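Local coordinates for succinylglutamate desuccinylase/aspartoacylase (PDB 3LWU), which binds a zinc ion and is probably a hydrolase of the succinylglutamate desuccinylase/aspartoacylase family, acting on ester bonds, at residues Tyr150-Leu154 and Pro237-Leu241; Leu141-Phe147 and Arg250-Pro255. All coordinates share one frame; numbering follows the deposited sequence.

Contact 1. Residues Tyr150-Leu154 and Pro237-Leu241; sequences YRSML and PWWQL
The Y150 ring takes L241 CD2 over the centre of one face and turns an edge to the indole of W238, a T-shaped (edge-to-face) stack with planes 71° apart. CD2 is the tyrosine atom that leads, 3.7 Å from W238 CZ3 and set toward the rim of the indole face. These residues join helix 143-160 to helix 230-247 in the catalytic domain of this zinc hydrolase family. The two segments run roughly antiparallel, at 142°, and with their axes 12.1 Å apart large side chains have to bridge the space between the helices. Y150 does most of this, its CG anti to the backbone N (chi1 -159°), a setting that carries the ring across to the other helix. L241 CD2 makes a CH-pi contact with it, 3.7 Å from the ring centroid and almost on the normal. On the W238 indole, R151 CB comes in at the edge, while the R151 guanidinium has W238 CZ2 over one face; its NE and NH2 are hydrogen-bonded elsewhere, to the backbone O of H183 and of A185. L154 splits its two methyls between neighbours: CD1 lies 3.4 Å from W238 NE1, and CD2 packs on P237 CB at 3.8 Å. Outside the pair, W134 of helix 131-138 makes a further edge-to-face contact with Y150. The tyrosine hydroxyl gives a hydrogen bond from Y150 OH to P237 O at 2.9 Å, standing above the carbonyl plane. A leucine in place of Y150 would probably leave the W238 face without its aromatic edge and P237 O without its side-chain donor. L241 N, in its helical bond, reaches the same oxygen from the opposite face.

Contact 2. Residues Leu141-Phe147 and Arg250-Pro255; sequences LTNSELF and REFSVP
R250 ties the loop between helix 230-247 and strand 257-263 to the first turn of helix 143-160, within the catalytic domain; T142 is the N-cap of that helix, and its OG1 accepts from E145 N. The polar part of the contact belongs to the arginine. Its NE and NH2 grip N143 side-on, both bonding to the single atom OD1, and the amide and guanidinium planes lie only 21° apart. NE arrives nearly in line with the C=O bond, 2.7 Å from N143 OD1, whereas NH2 comes in the carbonyl plane on a lone pair. NH2 has a second, straighter bond of 2.9 Å to L141 O, with N-H...O at 167°. Extended from CG to NE, R250 spans the gap to the helix start, and both acceptors, N143 OD1 and L141 O, lie close to its guanidinium plane. NH1 goes to the backbone O of Q139, just before the segment, so all three guanidinium nitrogens are bonded and the group is held against rotation. Apolar cover comes from L146, whose CD2 sits over the centre of one guanidinium face.

The aromatic part lies one turn further along the helix. F147 drives its edge into the face of F252, an edge-to-face pair with planes at 73° and 3.5 Å between F147 CE1 and F252 CE1. The F252 ring also has N143 ND2 nearby, 3.7 Å from F252 CD2. The F252 side chain also touches T242 and A245 of helix 230-247, tying the loop back to the helix it leaves. The last piece is a CH-pi contact over the centre of the F147 ring: P255 CG sits 3.5 Å from the centroid, across the ring from N143 O.

Overall arrangement
Both contacts use helix 143-160: contact 2 takes its first turn and the residues just before it, contact 1 the turns that follow. Their partners also adjoin, helix 230-247 supplying 237-241 and the loop between that helix and strand 257-263 supplying 250-255. Along the chain the order is 141-147, 150-154, 237-241, 250-255, which places contact 1 within the longer closure of contact 2. The centres lie about 10 Å apart, and W238 joins them, its indole meeting F147 O and P255 CG. Together they form one seam along helix 143-160, helix against helix in contact 1 and helix against loop in contact 2, running from a buried part of the catalytic domain toward its surface, away from the zinc site.

Contact 1. Residues Tyr150-Leu154 and Pro237-Leu241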
loop_
_atom_site.group_PDB
_atom_site.type_symbol
_atom_site.label_atom_id
_atom_site.label_comp_id
_atom_site.label_asym_id
_atom_site.label_seq_id
_atom_site.Cartn_x
_atom_site.Cartn_y
_atom_site.Cartn_z
ATOM N N TYR A 150 8.890 20.867 37.649
ATOM C CA TYR A 150 9.264 20.730 36.256
ATOM C C TYR A 150 8.543 19.575 35.591
ATOM O O TYR A 150 8.149 19.703 34.460
ATOM C CB TYR A 150 10.771 20.527 36.124
ATOM C CG TYR A 150 11.362 20.867 34.774
ATOM C CD1 TYR A 150 11.430 22.182 34.346
ATOM C CD2 TYR A 150 11.922 19.891 33.966
ATOM C CE1 TYR A 150 11.991 22.523 33.108
ATOM C CE2 TYR A 150 12.495 20.221 32.721
ATOM C CZ TYR A 150 12.516 21.537 32.310
ATOM O OH TYR A 150 13.087 21.896 31.130
ATOM N N ARG A 151 8.388 18.458 36.285
ATOM C CA ARG A 151 7.671 17.304 35.755
ATOM C C ARG A 151 6.187 17.613 35.573
ATOM O O ARG A 151 5.604 17.239 34.542
ATOM C CB ARG A 151 7.864 16.053 36.640
ATOM C CG ARG A 151 6.942 14.893 36.345
ATOM C CD ARG A 151 7.357 13.629 37.125
ATOM N NE ARG A 151 8.575 13.010 36.563
ATOM C CZ ARG A 151 9.807 13.109 37.084
ATOM N NH1 ARG A 151 10.021 13.783 38.202
ATOM N NH2 ARG A 151 10.843 12.520 36.479
ATOM N N SER A 152 5.571 18.271 36.557
ATOM C CA SER A 152 4.161 18.691 36.401
ATOM C C SER A 152 3.950 19.536 35.163
ATOM O O SER A 152 2.930 19.387 34.498
ATOM C CB SER A 152 3.661 19.509 37.572
ATOM O OG SER A 152 3.905 18.799 38.757
HETATM N N MSE A 153 4.899 20.428 34.882
HETATM C CA MSE A 153 4.800 21.315 33.734
HETATM C C MSE A 153 4.913 20.524 32.448
HETATM O O MSE A 153 4.131 20.759 31.522
HETATM C CB MSE A 153 5.865 22.411 33.764
HETATM C CG MSE A 153 5.836 23.307 32.525
HETATM SE SE MSE A 153 7.029 22.736 31.124
HETATM C CE MSE A 153 8.736 22.938 32.103
ATOM N N LEU A 154 5.880 19.596 32.381
ATOM C CA LEU A 154 6.035 18.751 31.189
ATOM C C LEU A 154 4.765 17.918 30.926
ATOM O O LEU A 154 4.325 17.858 29.776
ATOM C CB LEU A 154 7.295 17.850 31.238
ATOM C CG LEU A 154 8.676 18.559 31.282
ATOM C CD1 LEU A 154 9.822 17.600 31.549
ATOM C CD2 LEU A 154 8.977 19.364 30.013
ATOM N N PRO A 237 14.427 18.091 27.692
ATOM C CA PRO A 237 14.101 19.178 28.624
ATOM C C PRO A 237 14.870 19.067 29.907
ATOM O O PRO A 237 15.289 20.112 30.467
ATOM C CB PRO A 237 12.606 18.980 28.891
ATOM C CG PRO A 237 12.120 18.124 27.765
ATOM C CD PRO A 237 13.267 17.233 27.442
ATOM N N TRP A 238 15.072 17.831 30.393
ATOM C CA TRP A 238 15.837 17.652 31.621
ATOM C C TRP A 238 17.316 17.960 31.426
ATOM O O TRP A 238 17.928 18.547 32.305
ATOM C CB TRP A 238 15.645 16.268 32.231
ATOM C CG TRP A 238 14.243 16.012 32.696
ATOM C CD1 TRP A 238 13.278 15.369 32.007
ATOM C CD2 TRP A 238 13.669 16.386 33.936
ATOM N NE1 TRP A 238 12.124 15.326 32.730
ATOM C CE2 TRP A 238 12.342 15.951 33.927
ATOM C CE3 TRP A 238 14.151 17.051 35.062
ATOM C CZ2 TRP A 238 11.482 16.145 34.999
ATOM C CZ3 TRP A 238 13.289 17.252 36.124
ATOM C CH2 TRP A 238 11.975 16.788 36.083
ATOM N N TRP A 239 17.874 17.579 30.271
ATOM C CA TRP A 239 19.282 17.874 29.927
ATOM C C TRP A 239 19.475 19.379 29.888
ATOM O O TRP A 239 20.418 19.914 30.489
ATOM C CB TRP A 239 19.661 17.250 28.564
ATOM C CG TRP A 239 21.153 16.958 28.408
ATOM C CD1 TRP A 239 22.186 17.499 29.150
ATOM C CD2 TRP A 239 21.775 16.053 27.460
ATOM N NE1 TRP A 239 23.391 16.998 28.717
ATOM C CE2 TRP A 239 23.178 16.114 27.685
ATOM C CE3 TRP A 239 21.287 15.220 26.428
ATOM C CZ2 TRP A 239 24.101 15.339 26.938
ATOM C CZ3 TRP A 239 22.216 14.464 25.675
ATOM C CH2 TRP A 239 23.602 14.533 25.946
ATOM N N GLN A 240 18.546 20.066 29.221
ATOM C CA GLN A 240 18.566 21.531 29.130
ATOM C C GLN A 240 18.545 22.166 30.509
ATOM O O GLN A 240 19.354 23.056 30.779
ATOM C CB GLN A 240 17.374 22.081 28.341
ATOM C CG GLN A 240 17.419 21.892 26.845
ATOM C CD GLN A 240 15.994 21.908 26.238
ATOM O OE1 GLN A 240 15.081 22.578 26.777
ATOM N NE2 GLN A 240 15.787 21.139 25.144
ATOM N N LEU A 241 17.629 21.712 31.369
ATOM C CA LEU A 241 17.490 22.280 32.719
ATOM C C LEU A 241 18.794 22.123 33.481
ATOM O O LEU A 241 19.281 23.067 34.082
ATOM C CB LEU A 241 16.356 21.623 33.493
ATOM C CG LEU A 241 16.176 21.992 34.965
ATOM C CD1 LEU A 241 15.931 23.475 35.167
ATOM C CD2 LEU A 241 15.017 21.208 35.544
#

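Contact 2. Residues Leu141-Phe147 and Arg250-Pro255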
loop_
_atom_site.group_PDB
_atom_site.type_symbol
_atom_site.label_atom_id
_atom_site.label_comp_id
_atom_site.label_asym_id
_atom_site.label_seq_id
_atom_site.Cartn_x
_atom_site.Cartn_y
_atom_site.Cartn_z
ATOM N N LEU A 141 13.112 26.755 45.094
ATOM C CA LEU A 141 12.752 25.380 45.469
ATOM C C LEU A 141 14.012 24.515 45.690
ATOM O O LEU A 141 15.056 24.778 45.088
ATOM C CB LEU A 141 11.877 24.748 44.370
ATOM C CG LEU A 141 10.483 25.336 44.054
ATOM C CD1 LEU A 141 9.820 24.511 42.909
ATOM C CD2 LEU A 141 9.567 25.420 45.292
ATOM N N THR A 142 13.927 23.499 46.558
ATOM C CA THR A 142 15.000 22.498 46.655
ATOM C C THR A 142 15.155 21.752 45.345
ATOM O O THR A 142 14.256 21.798 44.487
ATOM C CB THR A 142 14.745 21.398 47.704
ATOM O OG1 THR A 142 13.575 20.639 47.341
ATOM C CG2 THR A 142 14.707 21.981 49.149
ATOM N N ASN A 143 16.261 21.035 45.178
ATOM C CA ASN A 143 16.404 20.187 43.976
ATOM C C ASN A 143 15.197 19.233 43.747
ATOM O O ASN A 143 14.717 19.084 42.610
ATOM C CB ASN A 143 17.709 19.376 44.011
ATOM C CG ASN A 143 18.948 20.207 43.684
ATOM O OD1 ASN A 143 18.901 21.432 43.464
ATOM N ND2 ASN A 143 20.082 19.530 43.656
ATOM N N SER A 144 14.710 18.587 44.808
ATOM C CA SER A 144 13.580 17.637 44.645
ATOM C C SER A 144 12.288 18.329 44.281
ATOM O O SER A 144 11.509 17.798 43.504
ATOM C CB SER A 144 13.328 16.804 45.907
ATOM O OG SER A 144 14.357 15.852 46.082
ATOM N N GLU A 145 12.039 19.485 44.892
ATOM C CA GLU A 145 10.814 20.234 44.601
ATOM C C GLU A 145 10.880 20.808 43.214
ATOM O O GLU A 145 9.883 20.839 42.521
ATOM C CB GLU A 145 10.561 21.356 45.622
ATOM C CG GLU A 145 10.196 20.876 47.055
ATOM C CD GLU A 145 9.031 19.860 47.096
ATOM O OE1 GLU A 145 8.350 19.663 46.067
ATOM O OE2 GLU A 145 8.791 19.250 48.165
ATOM N N LEU A 146 12.061 21.262 42.810
ATOM C CA LEU A 146 12.235 21.826 41.487
ATOM C C LEU A 146 11.936 20.763 40.428
ATOM O O LEU A 146 11.205 21.028 39.479
ATOM C CB LEU A 146 13.655 22.332 41.310
ATOM C CG LEU A 146 14.019 23.056 40.018
ATOM C CD1 LEU A 146 13.462 24.451 40.063
ATOM C CD2 LEU A 146 15.544 23.102 39.880
ATOM N N PHE A 147 12.508 19.572 40.603
ATOM C CA PHE A 147 12.225 18.453 39.706
ATOM C C PHE A 147 10.725 18.112 39.661
ATOM O O PHE A 147 10.177 17.884 38.563
ATOM C CB PHE A 147 13.071 17.202 40.029
ATOM C CG PHE A 147 14.588 17.452 40.079
ATOM C CD1 PHE A 147 15.181 18.512 39.381
ATOM C CD2 PHE A 147 15.417 16.604 40.829
ATOM C CE1 PHE A 147 16.564 18.725 39.442
ATOM C CE2 PHE A 147 16.808 16.816 40.888
ATOM C CZ PHE A 147 17.376 17.881 40.190
ATOM N N ARG A 250 24.668 25.738 40.053
ATOM C CA ARG A 250 23.867 24.711 40.740
ATOM C C ARG A 250 24.045 23.359 40.022
ATOM O O ARG A 250 23.405 23.091 38.999
ATOM C CB ARG A 250 22.397 25.134 40.806
ATOM C CG ARG A 250 21.482 24.144 41.515
ATOM C CD ARG A 250 20.154 24.821 41.792
ATOM N NE ARG A 250 19.234 23.997 42.571
ATOM C CZ ARG A 250 18.072 24.422 43.075
ATOM N NH1 ARG A 250 17.665 25.668 42.884
ATOM N NH2 ARG A 250 17.303 23.591 43.773
ATOM N N GLU A 251 24.946 22.542 40.570
ATOM C CA GLU A 251 25.321 21.264 39.980
ATOM C C GLU A 251 24.454 20.120 40.540
ATOM O O GLU A 251 24.258 19.998 41.745
ATOM C CB GLU A 251 26.817 20.993 40.192
ATOM N N PHE A 252 23.885 19.339 39.630
ATOM C CA PHE A 252 23.254 18.041 39.933
ATOM C C PHE A 252 23.248 17.237 38.636
ATOM O O PHE A 252 23.445 17.797 37.551
ATOM C CB PHE A 252 21.816 18.173 40.485
ATOM C CG PHE A 252 20.920 19.076 39.670
ATOM C CD1 PHE A 252 20.342 18.633 38.466
ATOM C CD2 PHE A 252 20.632 20.365 40.115
ATOM C CE1 PHE A 252 19.508 19.467 37.699
ATOM C CE2 PHE A 252 19.790 21.204 39.365
ATOM C CZ PHE A 252 19.222 20.743 38.143
ATOM N N SER A 253 23.039 15.932 38.731
ATOM C CA SER A 253 23.037 15.110 37.519
ATOM C C SER A 253 21.630 15.049 36.906
ATOM O O SER A 253 20.619 15.248 37.596
ATOM C CB SER A 253 23.573 13.715 37.825
ATOM O OG SER A 253 22.915 13.187 38.952
ATOM N N VAL A 254 21.568 14.774 35.604
ATOM C CA VAL A 254 20.305 14.836 34.897
ATOM C C VAL A 254 19.330 13.877 35.619
ATOM O O VAL A 254 19.643 12.707 35.802
ATOM C CB VAL A 254 20.466 14.509 33.409
ATOM C CG1 VAL A 254 19.131 14.697 32.681
ATOM C CG2 VAL A 254 21.564 15.397 32.780
ATOM N N PRO A 255 18.184 14.389 36.100
ATOM C CA PRO A 255 17.257 13.579 36.907
ATOM C C PRO A 255 16.510 12.474 36.144
ATOM O O PRO A 255 15.953 11.599 36.762
ATOM C CB PRO A 255 16.231 14.608 37.407
ATOM C CG PRO A 255 16.860 15.943 37.168
ATOM C CD PRO A 255 17.710 15.776 35.962
#